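Local coordinates for lipoprotein (Streptococcus pneumoniae, PDB 3CX3) that binds a zinc ion and, as a homologue of ABC-transporter solute-binding lipoproteins, probably delivers it for uptake into the pneumococcal cell, at residues Asp118-Leu123 and Thr182-Phe187; Tyr18-Met23 and Gly129-Ile134. All coordinates share one frame; numbering follows the deposited sequence.

Contact 1 (Asp118-Leu123 and Thr182-Phe187); sequences DPHTWL and TQHTAF. With ZN (zinc ion), chain E.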
ATOM      1  N   ASP A 118      -9.138   7.979  -0.179  1.00 39.31           N
ATOM      2  CA  ASP A 118      -8.314   6.919  -0.734  1.00 35.76           C
ATOM      3  C   ASP A 118      -6.976   6.853   0.001  1.00 34.61           C
ATOM      4  O   ASP A 118      -6.182   7.789  -0.061  1.00 34.46           O
ATOM      5  CB  ASP A 118      -8.123   7.084  -2.252  1.00 34.82           C
ATOM      6  CG  ASP A 118      -7.339   5.924  -2.877  1.00 33.68           C
ATOM      7  OD1 ASP A 118      -6.776   5.105  -2.147  1.00 29.68           O
ATOM      8  OD2 ASP A 118      -7.264   5.813  -4.107  1.00 34.81           O
ATOM      9  N   PRO A 119      -6.713   5.721   0.679  1.00 33.56           N
ATOM     10  CA  PRO A 119      -5.511   5.542   1.487  1.00 32.74           C
ATOM     11  C   PRO A 119      -4.252   5.113   0.731  1.00 31.90           C
ATOM     12  O   PRO A 119      -3.183   5.001   1.349  1.00 31.37           O
ATOM     13  CB  PRO A 119      -5.913   4.398   2.428  1.00 33.56           C
ATOM     14  CG  PRO A 119      -6.879   3.555   1.625  1.00 33.12           C
ATOM     15  CD  PRO A 119      -7.607   4.540   0.738  1.00 33.21           C
ATOM     16  N   HIS A 120      -4.380   4.881  -0.579  1.00 31.05           N
ATOM     17  CA  HIS A 120      -3.493   3.960  -1.327  1.00 29.56           C
ATOM     18  C   HIS A 120      -2.236   4.624  -1.836  1.00 29.80           C
ATOM     19  O   HIS A 120      -1.619   4.229  -2.836  1.00 29.36           O
ATOM     20  CB  HIS A 120      -4.223   3.373  -2.500  1.00 28.76           C
ATOM     21  CG  HIS A 120      -5.052   2.189  -2.166  1.00 26.25           C
ATOM     22  ND1 HIS A 120      -6.424   2.268  -2.036  1.00 22.22           N
ATOM     23  CD2 HIS A 120      -4.722   0.876  -1.999  1.00 25.15           C
ATOM     24  CE1 HIS A 120      -6.902   1.052  -1.791  1.00 26.18           C
ATOM     25  NE2 HIS A 120      -5.889   0.190  -1.758  1.00 22.82           N
ATOM     26  N   THR A 121      -1.866   5.633  -1.092  1.00 30.37           N
ATOM     27  CA  THR A 121      -0.650   6.367  -1.249  1.00 31.67           C
ATOM     28  C   THR A 121       0.572   5.519  -1.645  1.00 33.24           C
ATOM     29  O   THR A 121       1.136   5.716  -2.717  1.00 34.12           O
ATOM     30  CB  THR A 121      -0.502   7.149   0.033  1.00 31.56           C
ATOM     31  OG1 THR A 121      -0.874   8.522  -0.208  1.00 29.85           O
ATOM     32  CG2 THR A 121       0.849   6.995   0.637  1.00 31.60           C
ATOM     33  N   TRP A 122       0.925   4.535  -0.818  1.00 33.51           N
ATOM     34  CA  TRP A 122       2.215   3.876  -0.880  1.00 33.55           C
ATOM     35  C   TRP A 122       2.696   3.471  -2.275  1.00 34.70           C
ATOM     36  O   TRP A 122       3.883   3.206  -2.459  1.00 35.75           O
ATOM     37  CB  TRP A 122       2.227   2.678   0.076  1.00 33.75           C
ATOM     38  CG  TRP A 122       1.212   1.600  -0.222  1.00 30.19           C
ATOM     39  CD1 TRP A 122       1.400   0.517  -0.999  1.00 28.02           C
ATOM     40  CD2 TRP A 122      -0.133   1.498   0.293  1.00 27.43           C
ATOM     41  NE1 TRP A 122       0.264  -0.265  -1.033  1.00 27.97           N
ATOM     42  CE2 TRP A 122      -0.692   0.308  -0.239  1.00 26.56           C
ATOM     43  CE3 TRP A 122      -0.914   2.292   1.150  1.00 26.12           C
ATOM     44  CZ2 TRP A 122      -2.003  -0.113   0.053  1.00 25.99           C
ATOM     45  CZ3 TRP A 122      -2.226   1.881   1.445  1.00 25.91           C
ATOM     46  CH2 TRP A 122      -2.753   0.683   0.897  1.00 27.03           C
ATOM     47  N   LEU A 123       1.776   3.467  -3.244  1.00 35.35           N
ATOM     48  CA  LEU A 123       2.001   2.999  -4.624  1.00 35.04           C
ATOM     49  C   LEU A 123       2.511   4.086  -5.533  1.00 35.88           C
ATOM     50  O   LEU A 123       2.839   3.858  -6.697  1.00 35.53           O
ATOM     51  CB  LEU A 123       0.703   2.450  -5.207  1.00 34.59           C
ATOM     52  CG  LEU A 123       0.289   1.074  -4.667  1.00 34.44           C
ATOM     53  CD1 LEU A 123      -1.058   0.669  -5.278  1.00 33.11           C
ATOM     54  CD2 LEU A 123       1.385  -0.009  -4.906  1.00 30.27           C
ATOM     55  N   THR A 182      -8.119  -2.725 -12.860  1.00 40.75           N
ATOM     56  CA  THR A 182      -7.498  -3.461 -11.764  1.00 38.39           C
ATOM     57  C   THR A 182      -8.574  -4.056 -10.893  1.00 38.33           C
ATOM     58  O   THR A 182      -9.737  -3.632 -10.952  1.00 38.99           O
ATOM     59  CB  THR A 182      -6.638  -2.544 -10.857  1.00 38.10           C
ATOM     60  OG1 THR A 182      -7.499  -1.699 -10.086  1.00 36.29           O
ATOM     61  CG2 THR A 182      -5.666  -1.705 -11.651  1.00 34.20           C
ATOM     62  N   GLN A 183      -8.176  -5.010 -10.056  1.00 37.35           N
ATOM     63  CA  GLN A 183      -9.126  -5.797  -9.294  1.00 36.58           C
ATOM     64  C   GLN A 183      -9.904  -5.011  -8.235  1.00 35.23           C
ATOM     65  O   GLN A 183     -11.131  -5.164  -8.138  1.00 35.61           O
ATOM     66  CB  GLN A 183      -8.457  -7.019  -8.690  1.00 36.96           C
ATOM     67  CG  GLN A 183      -9.475  -7.945  -8.121  1.00 38.87           C
ATOM     68  CD  GLN A 183      -8.874  -9.216  -7.598  1.00 41.02           C
ATOM     69  OE1 GLN A 183      -8.446 -10.089  -8.366  1.00 40.76           O
ATOM     70  NE2 GLN A 183      -8.858  -9.344  -6.281  1.00 41.11           N
ATOM     71  N   HIS A 184      -9.205  -4.204  -7.431  1.00 33.13           N
ATOM     72  CA  HIS A 184      -9.882  -3.117  -6.709  1.00 30.69           C
ATOM     73  C   HIS A 184      -9.235  -1.759  -6.927  1.00 30.63           C
ATOM     74  O   HIS A 184      -8.212  -1.669  -7.588  1.00 29.51           O
ATOM     75  CB  HIS A 184     -10.107  -3.448  -5.245  1.00 29.42           C
ATOM     76  CG  HIS A 184      -8.918  -3.249  -4.358  1.00 27.49           C
ATOM     77  ND1 HIS A 184      -7.867  -4.147  -4.298  1.00 23.89           N
ATOM     78  CD2 HIS A 184      -8.662  -2.299  -3.424  1.00 23.65           C
ATOM     79  CE1 HIS A 184      -6.999  -3.734  -3.391  1.00 25.70           C
ATOM     80  NE2 HIS A 184      -7.452  -2.612  -2.852  1.00 25.85           N
ATOM     81  N   THR A 185      -9.852  -0.709  -6.403  1.00 31.45           N
ATOM     82  CA  THR A 185      -9.365   0.646  -6.654  1.00 32.71           C
ATOM     83  C   THR A 185      -8.122   0.960  -5.804  1.00 32.77           C
ATOM     84  O   THR A 185      -8.230   1.644  -4.774  1.00 32.26           O
ATOM     85  CB  THR A 185     -10.459   1.739  -6.400  1.00 32.63           C
ATOM     86  OG1 THR A 185     -11.686   1.372  -7.046  1.00 34.24           O
ATOM     87  CG2 THR A 185     -10.001   3.098  -6.905  1.00 32.01           C
ATOM     88  N   ALA A 186      -6.955   0.496  -6.258  1.00 32.35           N
ATOM     89  CA  ALA A 186      -5.742   0.715  -5.507  1.00 33.61           C
ATOM     90  C   ALA A 186      -4.699   1.645  -6.144  1.00 34.41           C
ATOM     91  O   ALA A 186      -3.879   2.214  -5.447  1.00 33.74           O
ATOM     92  CB  ALA A 186      -5.113  -0.620  -5.145  1.00 34.08           C
ATOM     93  N   PHE A 187      -4.740   1.791  -7.465  1.00 35.95           N
ATOM     94  CA  PHE A 187      -3.664   2.407  -8.229  1.00 36.92           C
ATOM     95  C   PHE A 187      -3.913   3.854  -8.604  1.00 38.06           C
ATOM     96  O   PHE A 187      -3.256   4.395  -9.493  1.00 38.40           O
ATOM     97  CB  PHE A 187      -3.383   1.540  -9.450  1.00 36.48           C
ATOM     98  CG  PHE A 187      -2.907   0.164  -9.079  1.00 35.81           C
ATOM     99  CD1 PHE A 187      -1.553  -0.104  -8.954  1.00 33.96           C
ATOM    100  CD2 PHE A 187      -3.819  -0.844  -8.788  1.00 34.53           C
ATOM    101  CE1 PHE A 187      -1.114  -1.366  -8.567  1.00 32.62           C
ATOM    102  CE2 PHE A 187      -3.384  -2.099  -8.411  1.00 33.94           C
ATOM    103  CZ  PHE A 187      -2.020  -2.351  -8.294  1.00 34.00           C
TER
HETATM  104 ZN    ZN E 314      -6.555  -1.664  -1.231  1.00 36.87          ZN

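Contact 2 (Tyr18-Met23 and Gly129-Ile134); sequences YPIYAM and GEEAQI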
ATOM      1  N   TYR A  18       2.093  -4.910   5.018  1.00 37.29           N
ATOM      2  CA  TYR A  18       3.399  -4.956   4.348  1.00 38.86           C
ATOM      3  C   TYR A  18       4.118  -3.634   4.017  1.00 39.79           C
ATOM      4  O   TYR A  18       5.304  -3.503   4.323  1.00 40.72           O
ATOM      5  CB  TYR A  18       3.395  -5.848   3.107  1.00 38.82           C
ATOM      6  CG  TYR A  18       4.658  -5.663   2.302  1.00 40.13           C
ATOM      7  CD1 TYR A  18       5.849  -6.259   2.715  1.00 42.79           C
ATOM      8  CD2 TYR A  18       4.679  -4.871   1.144  1.00 40.11           C
ATOM      9  CE1 TYR A  18       7.035  -6.101   1.979  1.00 43.40           C
ATOM     10  CE2 TYR A  18       5.864  -4.691   0.405  1.00 41.25           C
ATOM     11  CZ  TYR A  18       7.036  -5.315   0.839  1.00 43.11           C
ATOM     12  OH  TYR A  18       8.219  -5.181   0.165  1.00 44.84           O
ATOM     13  N   PRO A  19       3.450  -2.687   3.311  1.00 40.10           N
ATOM     14  CA  PRO A  19       4.186  -1.455   2.997  1.00 39.87           C
ATOM     15  C   PRO A  19       4.775  -0.858   4.258  1.00 40.07           C
ATOM     16  O   PRO A  19       5.800  -0.203   4.200  1.00 40.65           O
ATOM     17  CB  PRO A  19       3.109  -0.527   2.431  1.00 39.73           C
ATOM     18  CG  PRO A  19       2.059  -1.433   1.892  1.00 40.43           C
ATOM     19  CD  PRO A  19       2.084  -2.676   2.746  1.00 40.36           C
ATOM     20  N   ILE A  20       4.119  -1.091   5.387  1.00 39.96           N
ATOM     21  CA  ILE A  20       4.590  -0.584   6.675  1.00 40.35           C
ATOM     22  C   ILE A  20       5.745  -1.460   7.189  1.00 41.28           C
ATOM     23  O   ILE A  20       6.801  -0.949   7.573  1.00 41.35           O
ATOM     24  CB  ILE A  20       3.439  -0.526   7.711  1.00 39.44           C
ATOM     25  CG1 ILE A  20       2.533   0.685   7.485  1.00 37.78           C
ATOM     26  CG2 ILE A  20       4.000  -0.396   9.082  1.00 39.91           C
ATOM     27  CD1 ILE A  20       2.442   1.153   6.062  1.00 34.15           C
ATOM     28  N   TYR A  21       5.530  -2.776   7.196  1.00 42.19           N
ATOM     29  CA  TYR A  21       6.570  -3.733   7.542  1.00 43.65           C
ATOM     30  C   TYR A  21       7.880  -3.337   6.893  1.00 43.97           C
ATOM     31  O   TYR A  21       8.882  -3.118   7.582  1.00 43.60           O
ATOM     32  CB  TYR A  21       6.167  -5.132   7.070  1.00 43.68           C
ATOM     33  CG  TYR A  21       7.136  -6.222   7.461  1.00 46.43           C
ATOM     34  CD1 TYR A  21       7.429  -6.472   8.804  1.00 47.93           C
ATOM     35  CD2 TYR A  21       7.756  -7.015   6.484  1.00 48.46           C
ATOM     36  CE1 TYR A  21       8.318  -7.468   9.170  1.00 48.63           C
ATOM     37  CE2 TYR A  21       8.647  -8.018   6.839  1.00 49.89           C
ATOM     38  CZ  TYR A  21       8.920  -8.242   8.188  1.00 50.62           C
ATOM     39  OH  TYR A  21       9.794  -9.243   8.551  1.00 51.01           O
ATOM     40  N   ALA A  22       7.821  -3.209   5.568  1.00 44.62           N
ATOM     41  CA  ALA A  22       8.965  -3.048   4.702  1.00 45.87           C
ATOM     42  C   ALA A  22       9.625  -1.705   4.855  1.00 47.20           C
ATOM     43  O   ALA A  22      10.823  -1.574   4.661  1.00 47.44           O
ATOM     44  CB  ALA A  22       8.539  -3.235   3.278  1.00 45.68           C
HETATM   45  N   MSE A  23       8.832  -0.701   5.177  1.00 48.73           N
HETATM   46  CA  MSE A  23       9.312   0.655   5.239  1.00 50.71           C
HETATM   47  C   MSE A  23       9.904   0.978   6.611  1.00 51.47           C
HETATM   48  O   MSE A  23      10.779   1.831   6.720  1.00 51.40           O
HETATM   49  CB  MSE A  23       8.163   1.596   4.923  1.00 51.41           C
HETATM   50  CG  MSE A  23       8.493   2.612   3.900  1.00 54.51           C
HETATM   51 SE   MSE A  23       6.915   3.398   3.063  1.00 62.66          SE
HETATM   52  CE  MSE A  23       7.836   4.834   2.233  1.00 59.26           C
ATOM     53  N   GLY A 129       8.002   7.597  -0.549  1.00 45.71           N
ATOM     54  CA  GLY A 129       9.085   8.441  -0.044  1.00 46.63           C
ATOM     55  C   GLY A 129       8.732   9.298   1.151  1.00 46.72           C
ATOM     56  O   GLY A 129       9.367   9.187   2.204  1.00 46.68           O
ATOM     57  N   GLU A 130       7.709  10.141   1.005  1.00 46.61           N
ATOM     58  CA  GLU A 130       7.300  10.999   2.123  1.00 46.64           C
ATOM     59  C   GLU A 130       6.902  10.242   3.398  1.00 46.08           C
ATOM     60  O   GLU A 130       7.065  10.766   4.514  1.00 46.20           O
ATOM     61  CB  GLU A 130       6.257  12.069   1.747  1.00 46.65           C
ATOM     62  CG  GLU A 130       5.334  11.800   0.580  1.00 47.09           C
ATOM     63  CD  GLU A 130       4.905  13.118  -0.110  1.00 48.51           C
ATOM     64  OE1 GLU A 130       5.336  13.365  -1.273  1.00 45.99           O
ATOM     65  OE2 GLU A 130       4.172  13.912   0.536  1.00 46.72           O
ATOM     66  N   GLU A 131       6.425   9.009   3.228  1.00 44.78           N
ATOM     67  CA  GLU A 131       5.941   8.220   4.350  1.00 43.65           C
ATOM     68  C   GLU A 131       7.087   7.568   5.091  1.00 42.91           C
ATOM     69  O   GLU A 131       7.003   7.373   6.306  1.00 42.52           O
ATOM     70  CB  GLU A 131       4.933   7.170   3.886  1.00 43.54           C
ATOM     71  CG  GLU A 131       4.001   6.754   4.995  1.00 44.13           C
ATOM     72  CD  GLU A 131       3.037   5.686   4.580  1.00 47.13           C
ATOM     73  OE1 GLU A 131       2.665   5.640   3.390  1.00 48.74           O
ATOM     74  OE2 GLU A 131       2.636   4.886   5.449  1.00 48.52           O
ATOM     75  N   ALA A 132       8.145   7.235   4.347  1.00 42.79           N
ATOM     76  CA  ALA A 132       9.447   6.804   4.891  1.00 42.33           C
ATOM     77  C   ALA A 132      10.029   7.835   5.848  1.00 42.47           C
ATOM     78  O   ALA A 132      10.467   7.490   6.945  1.00 41.88           O
ATOM     79  CB  ALA A 132      10.416   6.567   3.757  1.00 42.31           C
ATOM     80  N   GLN A 133      10.035   9.098   5.402  1.00 42.62           N
ATOM     81  CA  GLN A 133      10.457  10.260   6.204  1.00 42.97           C
ATOM     82  C   GLN A 133       9.722  10.372   7.538  1.00 42.11           C
ATOM     83  O   GLN A 133      10.347  10.340   8.606  1.00 41.67           O
ATOM     84  CB  GLN A 133      10.242  11.563   5.416  1.00 43.17           C
ATOM     85  CG  GLN A 133      11.473  12.131   4.780  1.00 44.99           C
ATOM     86  CD  GLN A 133      12.239  13.032   5.727  1.00 47.08           C
ATOM     87  OE1 GLN A 133      12.883  12.554   6.652  1.00 45.99           O
ATOM     88  NE2 GLN A 133      12.160  14.349   5.506  1.00 47.23           N
ATOM     89  N   ILE A 134       8.398  10.515   7.464  1.00 41.21           N
ATOM     90  CA  ILE A 134       7.553  10.579   8.658  1.00 40.18           C
ATOM     91  C   ILE A 134       7.957   9.472   9.615  1.00 39.97           C
ATOM     92  O   ILE A 134       8.102   9.701  10.812  1.00 40.46           O
ATOM     93  CB  ILE A 134       6.049  10.439   8.341  1.00 39.47           C
ATOM     94  CG1 ILE A 134       5.618  11.478   7.297  1.00 39.23           C
ATOM     95  CG2 ILE A 134       5.245  10.578   9.631  1.00 39.28           C
ATOM     96  CD1 ILE A 134       4.199  11.314   6.721  1.00 36.77           C
TER

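Contact 1 (Asp118-Leu123 and Thr182-Phe187)
The zinc ion joins His-120 to His-184: NE2 of His-120 lies 2.0 Å from the zinc and NE2 of His-184 2.1 Å. His-44 and Glu-259 complete the four-residue metal site. The two imidazole planes are inclined at 57°. The far nitrogen of each ring is held by a carboxylate. ND1 of His-120 donates to OD1 of Asp-118 at 2.9 Å, almost in the plane of the imidazole. The same OD1 also takes the backbone N of His-120, which closes an Asx turn. The two donors reach this oxygen from opposite faces of the carboxylate, so Asp-118 fixes both the backbone and the ring rotation of His-120. ND1 of His-184 bonds to Glu-233. Both carboxylates are second-shell groups, and they would probably make the imidazoles stronger zinc donors.

Ala-186 lies against the His-120 ring. Its CA sits 3.6 Å from the ring centroid, only 7° off the normal, in a CH-pi contact. Its CB touches CD2 of His-120 at 3.5 Å and also lies over a face of the His-184 ring, toward the rim. Further from the metal, CD1 of Leu-123 rests over one face of Phe-187, 4.1 Å from the ring centroid. CD1 also lies 3.2 Å from O of Ala-186, so this methyl meets both residues. Thr-185, the centre of an inverse gamma turn, ties its hydroxyl to the carbonyl of Ala-202.

Residues 118-123 lie in the loop between strand 86-89 and helix 125-142, whereas 182-187 link strand 180-182 to helix 188-193. Their parallel sheets form two alpha/beta lobes that hold the zinc between their loops, as in metal-binding solute-binding proteins of ABC transporters. Tyr-189 of helix 188-193 packs on His-120 and bonds to the carbonyl of Asp-118.

Contact 2 (Tyr18-Met23 and Gly129-Ile134)
Met-23, present as selenomethionine, reaches from helix 18-28 to helix 125-142, and its CE makes the contact. CB starts the side chain toward the other helix. CG and SE only carry it across in an extended line, and the touching is left to CE. The terminal CE lands beside Ala-132, 3.5 Å from its CB, and also close to its backbone N. It lies 4.1 Å from CB of Glu-131 and 3.9 Å from the backbone N of Gly-129.

The two helix segments cross at -60°, with their axes 10.9 Å apart at closest approach. Helix 18-28 follows strand 12-15 of a four-stranded parallel sheet, as in the alpha/beta lobes of metal-binding solute-binding proteins of ABC transporters. Helix 125-142 comes after strand 86-89 of the same sheet. Phe-157 of the long helix 147-173 packs on both Met-23 and Ala-132.

Ile-20 makes a second touch one turn earlier. Its CD1 comes 3.8 Å from OE2 of Glu-131, and the two side chains cross at about a right angle. Glu-131 reaches out with CG anti to the backbone N (chi1 -156°) and an extended chain beyond. Glu-131 is buried, and its OE2 is hydrogen-bonded to ND1 of His-65.

The centres of contact 1 and contact 2 lie 15 Å apart, and the two touch directly. CD1 of Trp-122 packs on CG of Pro-19 at 3.5 Å, and CG2 of Thr-121 lies 3.6 Å from OE1 of Glu-131. His-65 gives a polar link: its ND1 bonds to Glu-131 in contact 2, and its NE2 to the carbonyl of Pro-119 in contact 1. Contact 1 holds two of the four zinc ligands. Contact 2 stands back from the metal, with the Ile-20 side chain about 12 Å from the zinc. The chain passes from the 118-123 loop into helix 125-142, which carries residues 129-134.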